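PDB 2JHP: VP4 CORE protein from Bluetongue virus, which serves as the RNA-capping enzyme of the virus core, combining guanylyltransferase and methyltransferase activities in a single elongated chain. Local coordinates for residues A[432-446]-A[494-506]. Residues are numbered along the deposited sequence; the frame is centred on the assembly and turned at random.
Sequences VIATAWVGRAPLYDY and AWAMNFAVSLKEP. With GUN (guanine), chain E.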
ATOM      1  N   VAL A 432     -12.195   0.683   8.278  1.00 14.58           N
ATOM      2  CA  VAL A 432     -11.373   0.918   9.468  1.00 20.27           C
ATOM      3  C   VAL A 432     -10.339   1.970   9.137  1.00 10.99           C
ATOM      4  O   VAL A 432      -9.953   2.762   9.990  1.00 11.39           O
ATOM      5  CB  VAL A 432     -10.665  -0.358   9.977  1.00 24.79           C
ATOM      6  CG1 VAL A 432      -9.763  -0.041  11.151  1.00 18.56           C
ATOM      7  CG2 VAL A 432     -11.679  -1.417  10.382  1.00 18.59           C
ATOM      8  N   ILE A 433      -9.886   1.944   7.887  1.00 11.40           N
ATOM      9  CA  ILE A 433      -8.942   2.912   7.348  1.00 15.88           C
ATOM     10  C   ILE A 433      -9.086   2.933   5.840  1.00 44.70           C
ATOM     11  O   ILE A 433      -8.948   1.904   5.172  1.00 14.56           O
ATOM     12  CB  ILE A 433      -7.458   2.656   7.771  1.00 16.25           C
ATOM     13  CG1 ILE A 433      -6.567   3.786   7.229  1.00 15.54           C
ATOM     14  CG2 ILE A 433      -6.978   1.276   7.352  1.00-12.01           C
ATOM     15  CD1 ILE A 433      -5.190   3.880   7.857  1.00 20.84           C
ATOM     16  N   ALA A 434      -9.395   4.109   5.309  1.00 16.59           N
ATOM     17  CA  ALA A 434      -9.544   4.275   3.866  1.00 25.10           C
ATOM     18  C   ALA A 434      -8.840   5.554   3.405  1.00 19.17           C
ATOM     19  O   ALA A 434      -8.677   6.500   4.189  1.00 22.89           O
ATOM     20  CB  ALA A 434     -11.016   4.287   3.493  1.00 10.05           C
ATOM     21  N   THR A 435      -8.389   5.565   2.156  1.00 17.60           N
ATOM     22  CA  THR A 435      -7.754   6.753   1.583  1.00 30.24           C
ATOM     23  C   THR A 435      -8.473   7.232   0.328  1.00 17.90           C
ATOM     24  O   THR A 435      -9.054   6.438  -0.398  1.00 19.32           O
ATOM     25  CB  THR A 435      -6.275   6.516   1.213  1.00 30.01           C
ATOM     26  OG1 THR A 435      -6.190   5.423   0.296  1.00 35.65           O
ATOM     27  CG2 THR A 435      -5.434   6.244   2.442  1.00 42.01           C
ATOM     28  N   ALA A 436      -8.412   8.537   0.095  1.00 21.85           N
ATOM     29  CA  ALA A 436      -8.925   9.137  -1.117  1.00 22.45           C
ATOM     30  C   ALA A 436      -8.020  10.281  -1.558  1.00 25.02           C
ATOM     31  O   ALA A 436      -7.591  11.111  -0.759  1.00 33.73           O
ATOM     32  CB  ALA A 436     -10.347   9.630  -0.915  1.00 46.19           C
ATOM     33  N   TRP A 437      -7.733  10.309  -2.844  1.00 21.17           N
ATOM     34  CA  TRP A 437      -6.909  11.350  -3.428  1.00 -4.27           C
ATOM     35  C   TRP A 437      -7.657  12.700  -3.532  1.00  8.92           C
ATOM     36  O   TRP A 437      -8.776  12.749  -4.051  1.00 16.63           O
ATOM     37  CB  TRP A 437      -6.450  10.895  -4.813  1.00 33.09           C
ATOM     38  CG  TRP A 437      -5.575  11.855  -5.480  1.00 15.91           C
ATOM     39  CD1 TRP A 437      -5.950  12.827  -6.363  1.00 -9.89           C
ATOM     40  CD2 TRP A 437      -4.155  11.965  -5.348  1.00 20.78           C
ATOM     41  NE1 TRP A 437      -4.848  13.526  -6.804  1.00 15.37           N
ATOM     42  CE2 TRP A 437      -3.736  13.019  -6.189  1.00-11.16           C
ATOM     43  CE3 TRP A 437      -3.195  11.267  -4.616  1.00  6.91           C
ATOM     44  CZ2 TRP A 437      -2.399  13.395  -6.313  1.00-10.79           C
ATOM     45  CZ3 TRP A 437      -1.864  11.642  -4.726  1.00 -7.99           C
ATOM     46  CH2 TRP A 437      -1.476  12.700  -5.577  1.00-12.02           C
ATOM     47  N   VAL A 438      -7.030  13.769  -3.034  1.00 12.18           N
ATOM     48  CA  VAL A 438      -7.620  15.100  -3.020  1.00-10.33           C
ATOM     49  C   VAL A 438      -6.682  16.109  -3.675  1.00 -7.33           C
ATOM     50  O   VAL A 438      -7.056  17.269  -3.878  1.00  7.66           O
ATOM     51  CB  VAL A 438      -7.989  15.574  -1.588  1.00-12.12           C
ATOM     52  CG1 VAL A 438      -9.141  14.750  -1.020  1.00-11.94           C
ATOM     53  CG2 VAL A 438      -6.782  15.540  -0.666  1.00-11.76           C
ATOM     54  N   GLY A 439      -5.466  15.671  -3.999  1.00 10.28           N
ATOM     55  CA  GLY A 439      -4.478  16.526  -4.621  1.00  9.62           C
ATOM     56  C   GLY A 439      -4.945  17.108  -5.946  1.00 -6.64           C
ATOM     57  O   GLY A 439      -5.541  16.407  -6.759  1.00  8.61           O
ATOM     58  N   ARG A 440      -4.682  18.397  -6.156  1.00 10.91           N
ATOM     59  CA  ARG A 440      -5.119  19.084  -7.380  1.00 16.27           C
ATOM     60  C   ARG A 440      -3.970  19.413  -8.324  1.00 22.02           C
ATOM     61  O   ARG A 440      -4.214  19.700  -9.494  1.00 23.50           O
ATOM     62  CB  ARG A 440      -5.919  20.359  -7.062  1.00  8.80           C
ATOM     63  CG  ARG A 440      -7.103  20.125  -6.166  1.00 21.30           C
ATOM     64  CD  ARG A 440      -8.048  21.288  -6.196  1.00 25.64           C
ATOM     65  NE  ARG A 440      -9.419  20.803  -6.102  1.00 36.20           N
ATOM     66  CZ  ARG A 440     -10.247  20.633  -7.130  1.00 38.54           C
ATOM     67  NH1 ARG A 440      -9.867  20.932  -8.369  1.00 17.92           N
ATOM     68  NH2 ARG A 440     -11.472  20.168  -6.913  1.00 56.25           N
ATOM     69  N   ALA A 441      -2.733  19.381  -7.820  1.00 26.95           N
ATOM     70  CA  ALA A 441      -1.538  19.579  -8.662  1.00 29.78           C
ATOM     71  C   ALA A 441      -1.532  18.542  -9.791  1.00 34.52           C
ATOM     72  O   ALA A 441      -2.242  17.539  -9.707  1.00 26.28           O
ATOM     73  CB  ALA A 441      -0.248  19.534  -7.833  1.00 32.10           C
ATOM     74  N   PRO A 442      -0.769  18.789 -10.867  1.00 36.45           N
ATOM     75  CA  PRO A 442      -1.195  18.130 -12.087  1.00 35.56           C
ATOM     76  C   PRO A 442      -0.492  16.897 -12.705  1.00 34.10           C
ATOM     77  O   PRO A 442      -0.059  17.020 -13.858  1.00 28.87           O
ATOM     78  CB  PRO A 442      -1.096  19.284 -13.106  1.00 31.36           C
ATOM     79  CG  PRO A 442      -0.037  20.259 -12.502  1.00 42.66           C
ATOM     80  CD  PRO A 442       0.350  19.703 -11.141  1.00 28.59           C
ATOM     81  N   LEU A 443      -0.290  15.754 -12.036  1.00 37.17           N
ATOM     82  CA  LEU A 443       0.350  15.531 -10.737  1.00 42.90           C
ATOM     83  C   LEU A 443       0.864  14.112 -10.967  1.00 31.42           C
ATOM     84  O   LEU A 443       0.106  13.135 -10.904  1.00 27.31           O
ATOM     85  CB  LEU A 443      -0.574  15.554  -9.523  1.00 50.36           C
ATOM     86  CG  LEU A 443       0.144  15.917  -8.200  1.00 68.86           C
ATOM     87  CD1 LEU A 443      -0.850  16.171  -7.065  1.00137.24           C
ATOM     88  CD2 LEU A 443       1.213  14.898  -7.764  1.00 72.39           C
ATOM     89  N   TYR A 444       2.169  14.025 -11.192  1.00 32.36           N
ATOM     90  CA  TYR A 444       2.801  13.006 -12.037  1.00 31.76           C
ATOM     91  C   TYR A 444       3.033  11.622 -11.411  1.00 29.92           C
ATOM     92  O   TYR A 444       3.177  11.487 -10.186  1.00 31.76           O
ATOM     93  CB  TYR A 444       4.118  13.589 -12.554  1.00 45.00           C
ATOM     94  CG  TYR A 444       4.225  15.083 -12.297  1.00 25.06           C
ATOM     95  CD1 TYR A 444       3.784  16.008 -13.243  1.00 13.18           C
ATOM     96  CD2 TYR A 444       4.733  15.571 -11.082  1.00 90.03           C
ATOM     97  CE1 TYR A 444       3.864  17.381 -12.996  1.00 23.75           C
ATOM     98  CE2 TYR A 444       4.819  16.944 -10.829  1.00 40.83           C
ATOM     99  CZ  TYR A 444       4.382  17.843 -11.793  1.00 67.81           C
ATOM    100  OH  TYR A 444       4.465  19.202 -11.563  1.00 42.43           O
ATOM    101  N   ASP A 445       3.070  10.608 -12.282  1.00 48.02           N
ATOM    102  CA  ASP A 445       3.164   9.182 -11.910  1.00 40.11           C
ATOM    103  C   ASP A 445       2.044   8.703 -10.969  1.00 19.45           C
ATOM    104  O   ASP A 445       2.194   7.692 -10.262  1.00 27.65           O
ATOM    105  CB  ASP A 445       4.555   8.828 -11.353  1.00 29.49           C
ATOM    106  CG  ASP A 445       5.681   9.120 -12.344  1.00 60.87           C
ATOM    107  OD1 ASP A 445       6.856   9.121 -11.918  1.00101.04           O
ATOM    108  OD2 ASP A 445       5.398   9.351 -13.541  1.00180.11           O
ATOM    109  N   TYR A 446       0.918   9.419 -10.972  1.00 17.39           N
ATOM    110  CA  TYR A 446      -0.236   9.016 -10.175  1.00 20.51           C
ATOM    111  C   TYR A 446      -1.556   9.338 -10.884  1.00 20.54           C
ATOM    112  O   TYR A 446      -1.882  10.507 -11.116  1.00 23.69           O
ATOM    113  CB  TYR A 446      -0.168   9.611  -8.763  1.00 31.23           C
ATOM    114  CG  TYR A 446      -0.674   8.645  -7.716  1.00 18.35           C
ATOM    115  CD1 TYR A 446       0.031   7.474  -7.432  1.00 13.18           C
ATOM    116  CD2 TYR A 446      -1.865   8.893  -7.012  1.00 29.69           C
ATOM    117  CE1 TYR A 446      -0.438   6.568  -6.472  1.00  9.41           C
ATOM    118  CE2 TYR A 446      -2.339   7.995  -6.049  1.00  6.99           C
ATOM    119  CZ  TYR A 446      -1.623   6.832  -5.787  1.00 38.05           C
ATOM    120  OH  TYR A 446      -2.075   5.930  -4.852  1.00 31.64           O
ATOM    121  N   ALA A 494       4.051  16.713   2.351  1.00  9.29           N
ATOM    122  CA  ALA A 494       3.353  17.207   1.161  1.00 12.13           C
ATOM    123  C   ALA A 494       2.618  16.076   0.425  1.00 10.49           C
ATOM    124  O   ALA A 494       1.449  16.211   0.044  1.00 16.64           O
ATOM    125  CB  ALA A 494       4.322  17.902   0.233  1.00 30.37           C
ATOM    126  N   TRP A 495       3.310  14.958   0.246  1.00 13.22           N
ATOM    127  CA  TRP A 495       2.739  13.796  -0.386  1.00 13.25           C
ATOM    128  C   TRP A 495       1.523  13.301   0.389  1.00 38.05           C
ATOM    129  O   TRP A 495       0.439  13.172  -0.172  1.00 18.80           O
ATOM    130  CB  TRP A 495       3.790  12.688  -0.521  1.00  9.36           C
ATOM    131  CG  TRP A 495       3.219  11.460  -1.122  1.00 18.10           C
ATOM    132  CD1 TRP A 495       2.939  10.288  -0.479  1.00  6.53           C
ATOM    133  CD2 TRP A 495       2.798  11.284  -2.483  1.00 11.93           C
ATOM    134  NE1 TRP A 495       2.390   9.389  -1.359  1.00 15.64           N
ATOM    135  CE2 TRP A 495       2.302   9.967  -2.597  1.00 15.08           C
ATOM    136  CE3 TRP A 495       2.830  12.096  -3.624  1.00 24.89           C
ATOM    137  CZ2 TRP A 495       1.819   9.443  -3.809  1.00 12.19           C
ATOM    138  CZ3 TRP A 495       2.352  11.579  -4.830  1.00  8.53           C
ATOM    139  CH2 TRP A 495       1.847  10.266  -4.909  1.00 12.91           C
ATOM    140  N   ALA A 496       1.717  13.033   1.680  1.00 16.92           N
ATOM    141  CA  ALA A 496       0.649  12.616   2.593  1.00 15.18           C
ATOM    142  C   ALA A 496      -0.580  13.514   2.440  1.00 16.72           C
ATOM    143  O   ALA A 496      -1.699  13.029   2.407  1.00 21.43           O
ATOM    144  CB  ALA A 496       1.155  12.621   4.033  1.00 13.36           C
ATOM    145  N   MET A 497      -0.338  14.811   2.276  1.00 14.70           N
ATOM    146  CA  MET A 497      -1.388  15.813   2.120  1.00 23.47           C
ATOM    147  C   MET A 497      -2.138  15.823   0.789  1.00 28.42           C
ATOM    148  O   MET A 497      -3.089  16.584   0.638  1.00 16.20           O
ATOM    149  CB  MET A 497      -0.845  17.199   2.450  1.00 26.10           C
ATOM    150  CG  MET A 497      -0.802  17.466   3.940  1.00 35.21           C
ATOM    151  SD  MET A 497       0.015  18.980   4.409  1.00 21.21           S
ATOM    152  CE  MET A 497      -1.368  20.092   4.381  1.00 15.34           C
ATOM    153  N   ASN A 498      -1.726  14.988  -0.167  1.00 16.26           N
ATOM    154  CA  ASN A 498      -2.540  14.723  -1.349  1.00  9.19           C
ATOM    155  C   ASN A 498      -3.696  13.770  -1.083  1.00 15.82           C
ATOM    156  O   ASN A 498      -4.540  13.574  -1.957  1.00 17.32           O
ATOM    157  CB  ASN A 498      -1.691  14.110  -2.454  1.00 21.26           C
ATOM    158  CG  ASN A 498      -0.711  15.095  -3.060  1.00 27.00           C
ATOM    159  OD1 ASN A 498      -1.044  16.250  -3.323  1.00 25.26           O
ATOM    160  ND2 ASN A 498       0.507  14.635  -3.292  1.00 25.09           N
ATOM    161  N   PHE A 499      -3.715  13.147   0.100  1.00 12.11           N
ATOM    162  CA  PHE A 499      -4.728  12.144   0.425  1.00 16.58           C
ATOM    163  C   PHE A 499      -5.657  12.607   1.555  1.00 12.43           C
ATOM    164  O   PHE A 499      -5.244  13.316   2.488  1.00 17.47           O
ATOM    165  CB  PHE A 499      -4.088  10.793   0.792  1.00  9.27           C
ATOM    166  CG  PHE A 499      -3.313  10.112  -0.343  1.00 20.22           C
ATOM    167  CD1 PHE A 499      -1.935  10.274  -0.478  1.00 20.11           C
ATOM    168  CD2 PHE A 499      -3.957   9.252  -1.238  1.00  7.03           C
ATOM    169  CE1 PHE A 499      -1.241   9.616  -1.510  1.00 14.03           C
ATOM    170  CE2 PHE A 499      -3.263   8.614  -2.243  1.00-10.29           C
ATOM    171  CZ  PHE A 499      -1.902   8.800  -2.377  1.00-12.27           C
ATOM    172  N   ALA A 500      -6.924  12.231   1.466  1.00 31.69           N
ATOM    173  CA  ALA A 500      -7.753  12.265   2.655  1.00 12.65           C
ATOM    174  C   ALA A 500      -7.743  10.868   3.218  1.00 15.71           C
ATOM    175  O   ALA A 500      -7.722   9.893   2.461  1.00 19.45           O
ATOM    176  CB  ALA A 500      -9.211  12.744   2.370  1.00 -9.12           C
ATOM    177  N   VAL A 501      -7.732  10.789   4.548  1.00 21.65           N
ATOM    178  CA  VAL A 501      -7.759   9.519   5.256  1.00 12.70           C
ATOM    179  C   VAL A 501      -8.875   9.508   6.266  1.00 18.72           C
ATOM    180  O   VAL A 501      -9.053  10.454   7.043  1.00 19.28           O
ATOM    181  CB  VAL A 501      -6.443   9.224   5.989  1.00 26.37           C
ATOM    182  CG1 VAL A 501      -6.505   7.853   6.610  1.00  6.35           C
ATOM    183  CG2 VAL A 501      -5.257   9.317   5.045  1.00 10.39           C
ATOM    184  N   SER A 502      -9.618   8.413   6.256  1.00 -9.94           N
ATOM    185  CA  SER A 502     -10.672   8.176   7.229  1.00 -1.31           C
ATOM    186  C   SER A 502     -10.235   7.077   8.187  1.00  9.56           C
ATOM    187  O   SER A 502      -9.645   6.098   7.763  1.00  9.31           O
ATOM    188  CB  SER A 502     -11.957   7.783   6.494  1.00-12.83           C
ATOM    189  OG  SER A 502     -11.763   6.612   5.711  1.00 12.91           O
ATOM    190  N   LEU A 503     -10.534   7.237   9.476  1.00 -9.81           N
ATOM    191  CA  LEU A 503     -10.129   6.267  10.504  1.00 10.61           C
ATOM    192  C   LEU A 503     -11.287   5.897  11.420  1.00 11.84           C
ATOM    193  O   LEU A 503     -12.024   6.779  11.855  1.00 19.50           O
ATOM    194  CB  LEU A 503      -8.993   6.832  11.358  1.00  4.25           C
ATOM    195  CG  LEU A 503      -7.648   7.196  10.745  1.00 14.35           C
ATOM    196  CD1 LEU A 503      -6.765   7.850  11.778  1.00  8.12           C
ATOM    197  CD2 LEU A 503      -6.975   5.961  10.222  1.00 17.39           C
ATOM    198  N   LYS A 504     -11.443   4.600  11.711  1.00 18.12           N
ATOM    199  CA  LYS A 504     -12.405   4.145  12.730  1.00 -3.84           C
ATOM    200  C   LYS A 504     -11.778   4.330  14.114  1.00 -4.75           C
ATOM    201  O   LYS A 504     -11.386   3.377  14.780  1.00 17.91           O
ATOM    202  CB  LYS A 504     -12.854   2.698  12.504  1.00 11.79           C
ATOM    203  CG  LYS A 504     -14.156   2.339  13.207  1.00 16.68           C
ATOM    204  CD  LYS A 504     -14.895   1.241  12.469  1.00 11.08           C
ATOM    205  CE  LYS A 504     -16.269   0.991  13.062  1.00127.29           C
ATOM    206  NZ  LYS A 504     -17.136   0.233  12.121  1.00 54.32           N
ATOM    207  N   GLU A 505     -11.656   5.605  14.480  1.00-10.62           N
ATOM    208  CA  GLU A 505     -11.080   6.047  15.740  1.00 -9.90           C
ATOM    209  C   GLU A 505     -12.012   7.069  16.413  1.00-11.56           C
ATOM    210  O   GLU A 505     -12.431   8.036  15.755  1.00 20.69           O
ATOM    211  CB  GLU A 505      -9.703   6.681  15.483  1.00 -6.58           C
ATOM    212  CG  GLU A 505      -8.601   5.688  15.164  1.00 23.25           C
ATOM    213  CD  GLU A 505      -8.411   4.674  16.270  1.00 64.70           C
ATOM    214  OE1 GLU A 505      -8.845   4.928  17.418  1.00 27.93           O
ATOM    215  OE2 GLU A 505      -7.824   3.614  15.986  1.00  8.29           O
ATOM    216  N   PRO A 506     -12.330   6.867  17.712  1.00  3.06           N
ATOM    217  CA  PRO A 506     -13.248   7.783  18.397  1.00 11.51           C
ATOM    218  C   PRO A 506     -12.613   9.151  18.588  1.00 19.91           C
ATOM    219  O   PRO A 506     -11.395   9.251  18.721  1.00 17.71           O
ATOM    220  CB  PRO A 506     -13.508   7.101  19.772  1.00 -9.08           C
ATOM    221  CG  PRO A 506     -12.323   6.246  20.013  1.00-14.28           C
ATOM    222  CD  PRO A 506     -11.841   5.799  18.606  1.00-10.70           C
TER
HETATM  223  N9  GUN E1648       2.725   2.155  -1.171  1.00127.74           N
HETATM  224  C8  GUN E1648       2.301   1.403  -2.186  1.00 89.91           C
HETATM  225  N7  GUN E1648       1.592   2.161  -3.027  1.00109.04           N
HETATM  226  C5  GUN E1648       1.566   3.406  -2.552  1.00119.52           C
HETATM  227  C6  GUN E1648       0.990   4.597  -3.000  1.00 82.38           C
HETATM  228  O6  GUN E1648       0.344   4.629  -4.046  1.00107.82           O
HETATM  229  N1  GUN E1648       1.156   5.764  -2.243  1.00 61.64           N
HETATM  230  C2  GUN E1648       1.895   5.692  -1.053  1.00 22.19           C
HETATM  231  N2  GUN E1648       2.073   6.771  -0.316  1.00 50.40           N
HETATM  232  N3  GUN E1648       2.435   4.527  -0.652  1.00 50.39           N
HETATM  233  C4  GUN E1648       2.290   3.399  -1.365  1.00119.15           C
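The indole of W437 is held between two residues: CB of N498 makes a CH-pi contact over one face of its six-membered ring, 3.7 Å from the centroid, and Y446 CD2 lies over the opposite face. Its edge points at the face of F499, an edge-to-face pair with planes at 87° and W437 CE3 3.6 Å from F499 CE2. With CG anti to the backbone N (chi1 -178°), W437 sends its ring alongside N498 toward W495, meeting that face as an offset edge-to-face pair. W495 in turn presents its own edge to the Y446 face, CH2 to CG at 4.1 Å. Broad, rigid rings suit this place, each offering a face and an edge.

Two of them also reach guanine. Y446 OH donates a hydrogen bond of 2.9 Å to guanine O6, its hydroxyl letting a cluster ring bond the base too, while guanine N2 sits at the W495 edge. R114 makes a cation-pi contact with W495, and F410 meets F499 edge-to-face.

The rings of W437 and F499 stand on the last pair of two antiparallel strands, 433-437 and 499-503. A434 and S502 exchange two backbone bonds, as do A436 and A500. These four share the face opposite the rings, where small side chains let helix 453-460 pack close, against A500 and V438. Beyond the strand, V438 N reaches N498 O at 2.7 Å. Further along the face that carries W437 and F499, I433 CD1 packs on L503 CD2 at 3.6 Å, branched aliphatics that face helices 114-128 and 470-480.

An antiparallel strand 499-503 inserted between 433-437 and 466-469, in the order 3-2-1-4-5-7-6, is the signature of the Rossmann-like class I methyltransferase fold, here with a guanine pocket at the strand ends.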